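Long-range contacts in lipoprotein (Klebsiella pneumoniae subsp. pneumoniae, PDB 4HWM), which is of unknown function but belongs to the YedD-like lipoprotein family and folds as a small antiparallel barrel of eight strands packed against one helix: residues 7-11 against 77-81; 13-17 against 45-50; 21-27 against 40-46; 30-34 against 96-100; 51-56 against 109-114. All blocks are in the same frame, centred on the assembly; numbering follows the deposited sequence. Where two conformers were deposited one is given.

Contact 1: residues 7-11 against 77-81; sequences DRYED and VTASL
With chi1 at -179°, Y9 swings CG to the far side from its own backbone N and lays its ring against the turn at A79, while the chi1 of L81, -70°, turns that leucine's branches back toward the base of the tyrosine. The ring lies flat on backbone rather than on another side chain: CA of A79 sits 3.5 Å from the ring centroid, only 10° off the normal, a CH-pi contact over the face. A small residue suits this place, since its lone methyl leaves the CA hydrogen accessible to the ring and still reaches CE2 of Y9 at 4.0 Å. The rim is met by carbonyl oxygen: O of V77 lies at the edge, 3.5 Å from CE1 of Y9. L81 completes the seat with CD2 3.9 Å from CA of Y9, and its CD1 touches O of D7 at 3.7 Å.

Within 7-11, R8 grips D11 side-on through NE and NH2. K66 adds a cation-pi contact to the tyrosine ring and a hydrogen bond to its carbonyl O. The two segments share no hydrogen bond, so their joining depends on shape and dispersion, with the weakly positive CH groups of ring and backbone turned to a pi face or to carbonyl oxygens.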
# COMPACT_ATOMS: atom_id res chain seq x y z
N ASP A 7 10.58 18.73 -4.81
CA ASP A 7 9.53 17.90 -5.45
C ASP A 7 8.22 17.90 -4.63
O ASP A 7 8.22 17.88 -3.39
CB ASP A 7 10.03 16.46 -5.81
CG ASP A 7 10.74 15.72 -4.67
OD1 ASP A 7 11.02 16.31 -3.60
OD2 ASP A 7 11.02 14.50 -4.85
N ARG A 8 7.11 17.98 -5.36
CA ARG A 8 5.78 17.98 -4.78
C ARG A 8 5.14 16.64 -5.09
O ARG A 8 5.33 16.09 -6.17
CB ARG A 8 4.89 19.07 -5.42
CG ARG A 8 5.30 20.51 -5.23
CD ARG A 8 4.13 21.41 -5.52
NE ARG A 8 3.53 21.15 -6.83
CZ ARG A 8 2.24 21.30 -7.14
NH1 ARG A 8 1.37 21.82 -6.27
NH2 ARG A 8 1.83 21.00 -8.37
N TYR A 9 4.33 16.14 -4.17
CA TYR A 9 3.54 14.94 -4.45
C TYR A 9 2.69 15.03 -5.70
O TYR A 9 2.60 14.05 -6.46
CB TYR A 9 2.65 14.62 -3.25
CG TYR A 9 1.80 13.39 -3.40
CD1 TYR A 9 2.36 12.12 -3.34
CD2 TYR A 9 0.43 13.50 -3.63
CE1 TYR A 9 1.58 10.98 -3.48
CE2 TYR A 9 -0.38 12.38 -3.75
CZ TYR A 9 0.21 11.10 -3.67
OH TYR A 9 -0.56 9.98 -3.77
N GLU A 10 2.10 16.20 -5.94
CA GLU A 10 1.20 16.41 -7.09
C GLU A 10 1.91 16.22 -8.41
O GLU A 10 1.26 15.91 -9.40
CB GLU A 10 0.60 17.84 -7.06
CG GLU A 10 -0.37 18.07 -5.94
CD GLU A 10 0.28 18.47 -4.63
OE1 GLU A 10 1.55 18.47 -4.49
OE2 GLU A 10 -0.50 18.85 -3.73
N ASP A 11 3.23 16.42 -8.40
CA ASP A 11 4.03 16.38 -9.62
C ASP A 11 4.69 15.03 -9.84
O ASP A 11 5.35 14.83 -10.87
CB ASP A 11 5.10 17.49 -9.58
CG ASP A 11 4.50 18.89 -9.45
OD1 ASP A 11 3.41 19.15 -10.02
OD2 ASP A 11 5.13 19.76 -8.79
N VAL A 77 5.16 5.95 -3.02
CA VAL A 77 5.34 7.32 -2.54
C VAL A 77 4.02 7.77 -1.92
O VAL A 77 3.02 7.89 -2.61
CB VAL A 77 5.75 8.31 -3.67
CG1 VAL A 77 6.01 9.69 -3.08
CG2 VAL A 77 6.96 7.77 -4.44
N THR A 78 3.97 7.99 -0.61
CA THR A 78 2.71 8.38 0.01
C THR A 78 2.47 9.85 -0.19
O THR A 78 3.40 10.59 -0.50
CB THR A 78 2.66 8.11 1.52
OG1 THR A 78 3.60 8.97 2.16
CG2 THR A 78 2.93 6.68 1.85
N ALA A 79 1.23 10.28 0.09
CA ALA A 79 0.83 11.68 -0.06
C ALA A 79 1.62 12.63 0.87
O ALA A 79 1.63 13.83 0.63
CB ALA A 79 -0.68 11.83 0.15
N SER A 80 2.25 12.07 1.91
CA SER A 80 3.17 12.81 2.79
C SER A 80 4.63 12.69 2.36
O SER A 80 5.53 13.16 3.07
CB SER A 80 3.03 12.32 4.22
OG SER A 80 1.69 12.39 4.63
N LEU A 81 4.88 12.05 1.22
CA LEU A 81 6.21 11.86 0.63
C LEU A 81 7.12 10.88 1.40
O LEU A 81 8.35 10.94 1.29
CB LEU A 81 6.91 13.19 0.33
CG LEU A 81 6.37 14.07 -0.80
CD1 LEU A 81 7.22 15.34 -0.92
CD2 LEU A 81 6.31 13.33 -2.14

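Contact 2: residues 13-17 against 45-50; sequences VKAPA and VTKEGD
K14 lays its aliphatic chain over the turn at E48 and G49, CG lying 3.5 Å and CE 3.4 Å from the carbonyl O of E48. A bend at chi3, 76°, then lifts the ammonium to D50, and NZ makes a salt bridge of 2.9 Å with OD2 on the syn side of the carboxylate, 31° out of its plane. Lysine suits the place because it combines a long apolar stem, able to cross the turn, with a charged end that meets the aspartate beyond it.

Further along, the backbones themselves bond: N of A17 donates to O of K47 at 3.0 Å. Water 1 gives its protons to that same O of K47 and to O of A17, closing a small bridge at the surface. The methyl of A17 turns toward O of T46 and CG1 of V45, the latter 3.9 Å from CB. G49 has no beta carbon, which lets O of A15 approach its CA to 3.2 Å in a CA-H...O contact; its positive phi, 98°, also favours glycine.

Within 45-50, N of G49 bonds O of T46, N of T46 bonds O of D50, and OG1 of T46 accepts N of D50. This is the classic hairpin made of a type I turn followed by a G1 beta bulge, here linking barrel strands 40-45 and 50-56.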
# COMPACT_ATOMS: atom_id res chain seq x y z
N VAL A 13 5.25 11.42 -10.98
CA VAL A 13 4.85 10.62 -12.12
C VAL A 13 4.43 9.21 -11.66
O VAL A 13 5.25 8.41 -11.19
CB VAL A 13 5.99 10.53 -13.16
CG1 VAL A 13 5.61 9.59 -14.32
CG2 VAL A 13 6.34 11.94 -13.67
N LYS A 14 3.14 8.97 -11.74
CA LYS A 14 2.53 7.74 -11.20
C LYS A 14 2.83 6.59 -12.16
O LYS A 14 2.46 6.66 -13.33
CB LYS A 14 1.05 7.94 -11.08
CG LYS A 14 0.33 6.77 -10.52
CD LYS A 14 -1.17 7.08 -10.25
CE LYS A 14 -2.05 7.11 -11.48
NZ LYS A 14 -3.44 7.61 -11.24
N ALA A 15 3.49 5.55 -11.65
CA ALA A 15 3.88 4.40 -12.47
C ALA A 15 2.76 3.36 -12.46
O ALA A 15 2.28 2.97 -11.40
CB ALA A 15 5.17 3.76 -11.94
N PRO A 16 2.38 2.82 -13.64
CA PRO A 16 1.49 1.68 -13.67
C PRO A 16 2.07 0.48 -12.92
O PRO A 16 3.29 0.31 -12.88
CB PRO A 16 1.34 1.36 -15.17
CG PRO A 16 1.68 2.64 -15.85
CD PRO A 16 2.73 3.27 -15.01
N ALA A 17 1.22 -0.30 -12.28
CA ALA A 17 1.69 -1.46 -11.55
C ALA A 17 2.34 -2.45 -12.52
O ALA A 17 1.71 -2.82 -13.52
CB ALA A 17 0.53 -2.12 -10.85
N VAL A 45 -2.86 -1.78 -4.35
CA VAL A 45 -2.16 -1.28 -5.53
C VAL A 45 -3.13 -1.42 -6.70
O VAL A 45 -3.55 -2.54 -7.02
CB VAL A 45 -0.86 -2.05 -5.82
CG1 VAL A 45 -0.17 -1.50 -7.09
CG2 VAL A 45 0.10 -2.01 -4.64
N THR A 46 -3.54 -0.31 -7.30
CA THR A 46 -4.44 -0.38 -8.47
C THR A 46 -3.60 -0.60 -9.73
O THR A 46 -2.38 -0.35 -9.74
CB THR A 46 -5.30 0.86 -8.66
OG1 THR A 46 -4.48 1.93 -9.14
CG2 THR A 46 -6.02 1.25 -7.35
N LYS A 47 -4.27 -0.99 -10.82
CA LYS A 47 -3.52 -1.22 -12.05
C LYS A 47 -2.82 0.06 -12.53
O LYS A 47 -1.70 -0.01 -13.06
CB LYS A 47 -4.38 -1.87 -13.15
CG LYS A 47 -5.47 -1.00 -13.77
CD LYS A 47 -6.12 -1.69 -15.00
CE LYS A 47 -7.12 -0.79 -15.69
NZ LYS A 47 -8.23 -0.31 -14.80
N GLU A 48 -3.44 1.21 -12.31
CA GLU A 48 -2.88 2.49 -12.72
C GLU A 48 -1.75 2.98 -11.81
O GLU A 48 -1.07 3.97 -12.14
CB GLU A 48 -3.99 3.55 -12.78
CG GLU A 48 -5.06 3.25 -13.84
CD GLU A 48 -6.17 2.32 -13.37
OE1 GLU A 48 -6.21 1.95 -12.17
OE2 GLU A 48 -7.03 1.96 -14.22
N GLY A 49 -1.54 2.32 -10.66
CA GLY A 49 -0.45 2.73 -9.77
C GLY A 49 -0.86 3.60 -8.62
O GLY A 49 0.00 4.12 -7.92
N ASP A 50 -2.16 3.76 -8.36
CA ASP A 50 -2.59 4.40 -7.11
C ASP A 50 -2.45 3.36 -5.99
O ASP A 50 -2.62 2.16 -6.21
CB ASP A 50 -4.00 4.90 -7.18
CG ASP A 50 -4.15 6.07 -8.11
OD1 ASP A 50 -3.75 7.18 -7.76
OD2 ASP A 50 -4.67 5.88 -9.24
O HOH W 1 -0.65 -1.93 -14.56

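Contact 3: residues 21-27 against 40-46; sequences LAGFWQT and IASLIVT
Q26 runs out beside S42 and I40, which its CB, CG, CD and OE1 meet in turn. CB lies 4.0 Å from OG of S42; CG, opposite the backbone N at chi1 -173°, presses on CG2 of I40 at 3.5 Å; CD stays over the same methyl; and OE1 arrives 3.1 Å from OG of S42, a weak hydrogen bond at best. A glutamine fits because its stem is apolar enough for the isoleucine and its tip polar enough for the serine.

G23 and W25 form antiparallel hydrogen-bonded pairs with V45 and L43, and F24 and Q26 non-hydrogen-bonded pairs with I44 and S42. F24 lies alongside I44, with CG1 of I44 at its ring edge. On the other face, NE1 of W25 donates to O of L21 at 2.9 Å, in the indole plane, which helps to fix the ring's rotation.

N of T27 bonds O of A41, while OG1, placed by chi1 56°, accepts N of A41 at 3.0 Å, as a main-chain carbonyl would. T27 thus continues the bonding past the last strand pair; W25, L43 and V45 make one face apolar, while the other mixes F24 and I44 with polar Q26 and S42.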
# COMPACT_ATOMS: atom_id res chain seq x y z
N LEU A 21 1.59 -7.16 -9.51
CA LEU A 21 1.62 -6.34 -8.29
C LEU A 21 0.25 -5.77 -7.95
O LEU A 21 -0.06 -5.64 -6.77
CB LEU A 21 2.65 -5.23 -8.38
CG LEU A 21 2.83 -4.39 -7.10
CD1 LEU A 21 3.28 -5.27 -5.90
CD2 LEU A 21 3.77 -3.19 -7.35
N ALA A 22 -0.57 -5.46 -8.93
CA ALA A 22 -1.89 -4.91 -8.65
C ALA A 22 -2.69 -5.89 -7.82
O ALA A 22 -2.72 -7.09 -8.09
CB ALA A 22 -2.62 -4.54 -9.95
N GLY A 23 -3.33 -5.38 -6.77
CA GLY A 23 -4.10 -6.24 -5.88
C GLY A 23 -4.24 -5.64 -4.50
O GLY A 23 -3.94 -4.49 -4.27
N PHE A 24 -4.76 -6.49 -3.63
CA PHE A 24 -4.81 -6.26 -2.19
C PHE A 24 -3.74 -7.13 -1.53
O PHE A 24 -3.62 -8.31 -1.83
CB PHE A 24 -6.15 -6.67 -1.60
CG PHE A 24 -7.34 -5.94 -2.15
CD1 PHE A 24 -7.35 -4.58 -2.30
CD2 PHE A 24 -8.49 -6.63 -2.47
CE1 PHE A 24 -8.48 -3.92 -2.75
CE2 PHE A 24 -9.62 -5.99 -2.94
CZ PHE A 24 -9.62 -4.62 -3.08
N TRP A 25 -2.99 -6.52 -0.61
CA TRP A 25 -1.92 -7.19 0.12
C TRP A 25 -2.15 -6.97 1.60
O TRP A 25 -2.47 -5.85 1.99
CB TRP A 25 -0.60 -6.58 -0.34
CG TRP A 25 -0.36 -6.75 -1.80
CD1 TRP A 25 -0.73 -5.89 -2.80
CD2 TRP A 25 0.27 -7.86 -2.43
NE1 TRP A 25 -0.37 -6.41 -4.02
CE2 TRP A 25 0.25 -7.61 -3.82
CE3 TRP A 25 0.86 -9.03 -1.96
CZ2 TRP A 25 0.78 -8.51 -4.73
CZ3 TRP A 25 1.43 -9.91 -2.89
CH2 TRP A 25 1.36 -9.64 -4.25
N GLN A 26 -1.97 -7.99 2.42
CA GLN A 26 -2.24 -7.88 3.86
C GLN A 26 -1.28 -8.77 4.63
O GLN A 26 -0.97 -9.88 4.21
CB GLN A 26 -3.69 -8.27 4.21
CG GLN A 26 -4.07 -8.02 5.67
CD GLN A 26 -5.56 -8.08 5.92
OE1 GLN A 26 -6.24 -7.05 5.88
NE2 GLN A 26 -6.08 -9.26 6.20
N THR A 27 -0.82 -8.29 5.77
CA THR A 27 0.01 -9.10 6.66
C THR A 27 -0.86 -10.27 7.19
O THR A 27 -2.02 -10.08 7.55
CB THR A 27 0.56 -8.25 7.83
OG1 THR A 27 -0.52 -7.63 8.52
CG2 THR A 27 1.55 -7.20 7.33
N ILE A 40 -2.24 -5.19 12.03
CA ILE A 40 -2.37 -5.60 10.63
C ILE A 40 -1.96 -4.43 9.74
O ILE A 40 -2.32 -3.29 10.00
CB ILE A 40 -3.84 -6.00 10.29
CG1 ILE A 40 -4.32 -7.13 11.19
CG2 ILE A 40 -4.01 -6.41 8.81
CD1 ILE A 40 -5.81 -7.29 11.25
N ALA A 41 -1.20 -4.71 8.68
CA ALA A 41 -0.96 -3.76 7.63
C ALA A 41 -1.47 -4.28 6.30
O ALA A 41 -1.37 -5.46 5.99
CB ALA A 41 0.52 -3.42 7.53
N SER A 42 -1.97 -3.35 5.51
CA SER A 42 -2.51 -3.65 4.19
C SER A 42 -2.00 -2.63 3.18
O SER A 42 -1.76 -1.47 3.51
CB SER A 42 -4.05 -3.58 4.21
OG SER A 42 -4.60 -4.48 5.14
N LEU A 43 -1.88 -3.08 1.93
CA LEU A 43 -1.50 -2.20 0.83
C LEU A 43 -2.40 -2.53 -0.35
O LEU A 43 -2.47 -3.67 -0.77
CB LEU A 43 -0.03 -2.40 0.41
CG LEU A 43 0.51 -1.42 -0.63
CD1 LEU A 43 0.59 0.00 -0.10
CD2 LEU A 43 1.89 -1.91 -1.13
N ILE A 44 -3.09 -1.51 -0.86
CA ILE A 44 -3.83 -1.60 -2.13
C ILE A 44 -2.94 -1.05 -3.23
O ILE A 44 -2.33 -0.01 -3.05
CB ILE A 44 -5.16 -0.79 -2.10
CG1 ILE A 44 -6.01 -1.18 -0.88
CG2 ILE A 44 -5.90 -0.89 -3.45
CD1 ILE A 44 -7.33 -0.43 -0.77
N VAL A 45 -2.86 -1.78 -4.35
CA VAL A 45 -2.16 -1.28 -5.53
C VAL A 45 -3.13 -1.42 -6.70
O VAL A 45 -3.55 -2.54 -7.02
CB VAL A 45 -0.86 -2.05 -5.82
CG1 VAL A 45 -0.17 -1.50 -7.09
CG2 VAL A 45 0.10 -2.01 -4.64
N THR A 46 -3.54 -0.31 -7.30
CA THR A 46 -4.44 -0.38 -8.47
C THR A 46 -3.60 -0.60 -9.73
O THR A 46 -2.38 -0.35 -9.74
CB THR A 46 -5.30 0.86 -8.66
OG1 THR A 46 -4.48 1.93 -9.14
CG2 THR A 46 -6.02 1.25 -7.35

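Contact 4: residues 30-34 against 96-100; sequences PQSAM and DRMTL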
# COMPACT_ATOMS: atom_id res chain seq x y z
N PRO A 30 1.88 -11.94 12.88
CA PRO A 30 2.57 -10.88 13.60
C PRO A 30 3.78 -10.35 12.84
O PRO A 30 4.55 -11.12 12.24
CB PRO A 30 3.00 -11.58 14.89
CG PRO A 30 1.97 -12.63 15.10
CD PRO A 30 1.72 -13.15 13.72
N GLN A 31 3.91 -9.04 12.82
CA GLN A 31 5.04 -8.34 12.20
C GLN A 31 5.83 -7.63 13.28
O GLN A 31 5.27 -6.77 13.97
CB GLN A 31 4.53 -7.30 11.21
CG GLN A 31 3.61 -7.89 10.15
CD GLN A 31 4.32 -8.84 9.24
OE1 GLN A 31 5.32 -8.49 8.59
NE2 GLN A 31 3.78 -10.05 9.14
N SER A 32 7.13 -7.94 13.40
CA SER A 32 7.95 -7.38 14.47
C SER A 32 8.08 -5.86 14.40
O SER A 32 8.37 -5.21 15.41
CB SER A 32 9.33 -8.04 14.47
OG SER A 32 10.03 -7.76 13.28
N ALA A 33 7.90 -5.28 13.19
CA ALA A 33 7.94 -3.84 12.99
C ALA A 33 6.77 -3.10 13.61
O ALA A 33 6.86 -1.90 13.86
CB ALA A 33 8.01 -3.51 11.49
N MSE A 34 5.68 -3.81 13.88
CA MSE A 34 4.45 -3.19 14.31
C MSE A 34 4.31 -3.16 15.82
O MSE A 34 5.05 -3.82 16.55
CB MSE A 34 3.29 -3.91 13.65
CG MSE A 34 3.31 -3.79 12.11
SE MSE A 34 1.66 -4.31 11.26
CE MSE A 34 0.73 -2.61 11.38
N ASP A 96 8.05 -1.86 3.60
CA ASP A 96 8.32 -1.14 4.85
C ASP A 96 8.61 -2.08 6.02
O ASP A 96 8.02 -1.98 7.09
CB ASP A 96 7.20 -0.15 5.16
CG ASP A 96 7.58 0.88 6.20
OD1 ASP A 96 8.80 1.14 6.40
OD2 ASP A 96 6.66 1.41 6.84
N ARG A 97 9.52 -3.02 5.81
CA ARG A 97 10.02 -3.91 6.85
C ARG A 97 9.00 -4.96 7.31
O ARG A 97 9.18 -5.62 8.34
CB ARG A 97 10.59 -3.08 8.05
CG ARG A 97 11.65 -2.06 7.58
CD ARG A 97 12.31 -1.22 8.70
NE ARG A 97 11.36 -0.25 9.24
CZ ARG A 97 10.65 -0.42 10.37
NH1 ARG A 97 10.80 -1.50 11.12
NH2 ARG A 97 9.81 0.52 10.74
N MSE A 98 8.00 -5.20 6.47
CA MSE A 98 6.98 -6.20 6.71
C MSE A 98 6.82 -7.11 5.51
O MSE A 98 7.33 -6.82 4.43
CB MSE A 98 5.63 -5.53 6.95
CG MSE A 98 5.64 -4.51 8.10
SE MSE A 98 4.01 -3.57 8.34
CE MSE A 98 4.10 -2.47 6.73
N THR A 99 6.11 -8.20 5.73
CA THR A 99 5.76 -9.14 4.65
C THR A 99 4.25 -9.17 4.55
O THR A 99 3.57 -9.44 5.54
CB THR A 99 6.28 -10.55 4.94
OG1 THR A 99 7.71 -10.51 5.03
CG2 THR A 99 5.89 -11.53 3.82
N LEU A 100 3.74 -8.89 3.35
CA LEU A 100 2.30 -8.88 3.09
C LEU A 100 1.99 -9.94 2.03
O LEU A 100 2.76 -10.13 1.11
CB LEU A 100 1.81 -7.52 2.61
CG LEU A 100 1.78 -6.38 3.63
CD1 LEU A 100 3.14 -5.99 4.14
CD2 LEU A 100 1.01 -5.18 3.10
O HOH W 2 7.94 -6.68 10.58
O HOH W 3 8.90 -0.22 13.29
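Q31 and M34 hold the close-packed part of this contact against M98 and T99, whereas A33 and R97 meet at its watery side. The amide of Q31, turned back by a bend at chi2 of -66°, offers OE1 to N of T99 at 3.0 Å. The N-H...O angle is nearly straight at 170°, although the donor stands above the amide plane. That oxygen also rests 3.4 Å from CB of M98, while NE2 of Q31 bonds O of G29, so both ends of the amide are employed and its rotation is settled. Glutamine suits a loop residue that must supply an acceptor to a strand N-H. Beside it the selenomethionines M34 and M98 lie nearly perpendicular, SE to SE 3.8 Å in the conformer described; these long flexible chains fill the space between loop and strand.

The other side is looser. CB of A33 touches NH1 of R97 at 3.5 Å, and two waters do the rest: water 2 takes N of A33 and gives to O of R97, and water 3 joins O of A33, at 2.7 Å, to NH2 of R97, lying in the guanidinium plane.

In the fold, this loop between strands 23-26 and 40-45 folds over the start of strand 98-103. M34 and M98 both pack on A41 of strand 40-45 and on R55 of strand 50-56, and R55 also makes a salt bridge with D96.

Contact 5: residues 51-56 against 109-114; sequences TFDCRQ and ECEKAW
C54 and C110 face each other with their SG atoms 3.6 Å apart, a distance of van der Waals contact, well beyond a disulfide bond. A disulfide between them is known for this protein; C110 has two deposited conformers, and the one described is not the bonded one; the other may be, but this is not certain. Here SG of C54 lies 3.6 Å from CB of C110, while the C110 sulfur passes beside CB of C54.

F52 carries most of the remaining packing. Its chi1 of -163° sends the ring over the helix, where CA of W114 lies 4.0 Å from the centroid, a CH-pi contact over the face. The side chains of F52 and W114 run antiparallel alongside one another, with CB of F52 3.6 Å from CE3 of the indole and the ring planes oblique, 47° apart. The methyl of A113 reaches CZ of F52 at 3.8 Å; so small a residue allows the helix to approach the phenyl ring. Aromatic side chains suit the site because their breadth spans the gap between strand and helix axes, 9.2 Å at their closest.

On the other face of the strand R55 grips the carboxylate of D53 side-on. Helix 108-118 thus covers the F52 and C54 face of strand 50-56, with W114 reaching I44 of the adjoining strand 40-45 and F52 touching A62 and P64 of strand 60-70.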
# COMPACT_ATOMS: atom_id res chain seq x y z
N THR A 51 -2.11 3.83 -4.80
CA THR A 51 -1.94 2.94 -3.67
C THR A 51 -2.66 3.43 -2.44
O THR A 51 -3.06 4.60 -2.35
CB THR A 51 -0.46 2.78 -3.34
OG1 THR A 51 0.02 4.02 -2.80
CG2 THR A 51 0.39 2.33 -4.58
N PHE A 52 -2.76 2.54 -1.47
CA PHE A 52 -3.36 2.87 -0.18
C PHE A 52 -2.72 2.01 0.88
O PHE A 52 -2.78 0.77 0.78
CB PHE A 52 -4.87 2.61 -0.23
CG PHE A 52 -5.66 3.28 0.86
CD1 PHE A 52 -5.73 4.65 0.93
CD2 PHE A 52 -6.34 2.53 1.81
CE1 PHE A 52 -6.52 5.26 1.91
CE2 PHE A 52 -7.09 3.13 2.79
CZ PHE A 52 -7.16 4.49 2.86
N ASP A 53 -2.10 2.66 1.86
CA ASP A 53 -1.32 1.98 2.93
C ASP A 53 -2.16 2.14 4.19
O ASP A 53 -2.34 3.27 4.63
CB ASP A 53 0.05 2.67 3.03
CG ASP A 53 0.92 2.15 4.16
OD1 ASP A 53 0.39 1.67 5.17
OD2 ASP A 53 2.14 2.27 4.02
N CYS A 54 -2.70 1.03 4.71
CA CYS A 54 -3.66 1.07 5.83
C CYS A 54 -3.17 0.14 6.90
O CYS A 54 -3.01 -1.05 6.66
CB CYS A 54 -5.05 0.68 5.33
SG CYS A 54 -6.34 0.79 6.56
N ARG A 55 -2.91 0.67 8.08
CA ARG A 55 -2.38 -0.11 9.18
C ARG A 55 -3.29 0.07 10.38
O ARG A 55 -3.80 1.15 10.59
CB ARG A 55 -0.98 0.33 9.50
CG ARG A 55 -0.10 0.27 8.27
CD ARG A 55 1.30 0.57 8.57
NE ARG A 55 2.05 0.94 7.38
CZ ARG A 55 3.37 1.00 7.28
NH1 ARG A 55 4.15 0.71 8.32
NH2 ARG A 55 3.90 1.39 6.13
N GLN A 56 -3.51 -0.97 11.14
CA GLN A 56 -4.49 -0.92 12.21
C GLN A 56 -4.09 -1.77 13.40
O GLN A 56 -3.51 -2.85 13.26
CB GLN A 56 -5.85 -1.38 11.70
CG GLN A 56 -5.90 -2.79 11.19
CD GLN A 56 -7.22 -3.10 10.57
OE1 GLN A 56 -8.22 -3.34 11.30
NE2 GLN A 56 -7.27 -3.12 9.25
N GLU A 109 -12.41 -2.01 7.72
CA GLU A 109 -12.07 -0.63 7.96
C GLU A 109 -11.08 -0.11 6.89
O GLU A 109 -11.23 1.05 6.55
CB GLU A 109 -11.69 -0.32 9.42
CG GLU A 109 -10.65 -1.23 9.99
CD GLU A 109 -11.28 -2.40 10.68
OE1 GLU A 109 -12.05 -3.16 10.05
OE2 GLU A 109 -11.00 -2.57 11.88
N CYS A 110 -10.24 -0.96 6.30
CA CYS A 110 -9.41 -0.54 5.16
C CYS A 110 -10.29 -0.28 3.94
O CYS A 110 -10.12 0.69 3.24
CB CYS A 110 -8.37 -1.61 4.79
SG CYS A 110 -7.15 -1.11 3.56
N GLU A 111 -11.24 -1.19 3.71
CA GLU A 111 -12.18 -1.02 2.58
C GLU A 111 -12.92 0.30 2.66
O GLU A 111 -13.04 1.05 1.66
CB GLU A 111 -13.27 -2.08 2.61
CG GLU A 111 -12.86 -3.43 2.36
CD GLU A 111 -14.08 -4.34 2.16
OE1 GLU A 111 -15.11 -4.25 2.88
OE2 GLU A 111 -13.99 -5.17 1.28
N LYS A 112 -13.44 0.62 3.86
CA LYS A 112 -14.20 1.86 4.07
C LYS A 112 -13.34 3.10 3.90
O LYS A 112 -13.73 4.05 3.25
CB LYS A 112 -14.86 1.89 5.47
CG LYS A 112 -16.12 1.05 5.61
CD LYS A 112 -16.48 0.81 7.08
CE LYS A 112 -17.82 0.08 7.20
NZ LYS A 112 -18.02 -0.58 8.53
N ALA A 113 -12.14 3.06 4.48
CA ALA A 113 -11.23 4.20 4.39
C ALA A 113 -10.82 4.45 2.93
O ALA A 113 -10.77 5.59 2.49
CB ALA A 113 -10.00 3.98 5.27
N TRP A 114 -10.59 3.37 2.19
CA TRP A 114 -10.23 3.47 0.77
C TRP A 114 -11.36 4.08 -0.04
O TRP A 114 -11.15 5.01 -0.84
CB TRP A 114 -9.90 2.08 0.27
CG TRP A 114 -9.75 1.86 -1.21
CD1 TRP A 114 -10.40 0.93 -1.95
CD2 TRP A 114 -8.82 2.49 -2.08
NE1 TRP A 114 -9.96 0.96 -3.23
CE2 TRP A 114 -8.96 1.87 -3.34
CE3 TRP A 114 -7.87 3.47 -1.93
CZ2 TRP A 114 -8.21 2.25 -4.46
CZ3 TRP A 114 -7.11 3.84 -3.03
CH2 TRP A 114 -7.26 3.21 -4.27

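Overall arrangement
From the N terminus, residues 7-11 open the first loop, which contact 1 closes at the end of strand 73-78. Within that span contact 2 closes a shorter loop, bringing 13-17 to the turn before strand 50-56, and within it again contact 3 pairs strands 23-26 and 40-45. Contact 4 starts between the two strands of contact 3 and closes only at strand 98-103, so it crosses all the other contacts and ties the first strands to the last. Contact 5 opens after contacts 2 and 3 have closed, crosses contact 1, and fastens helix 108-118 to the barrel. Contacts 3 and 5 meet where strand 40-45 bonds strand 50-56; contacts 4 and 5 meet at R55.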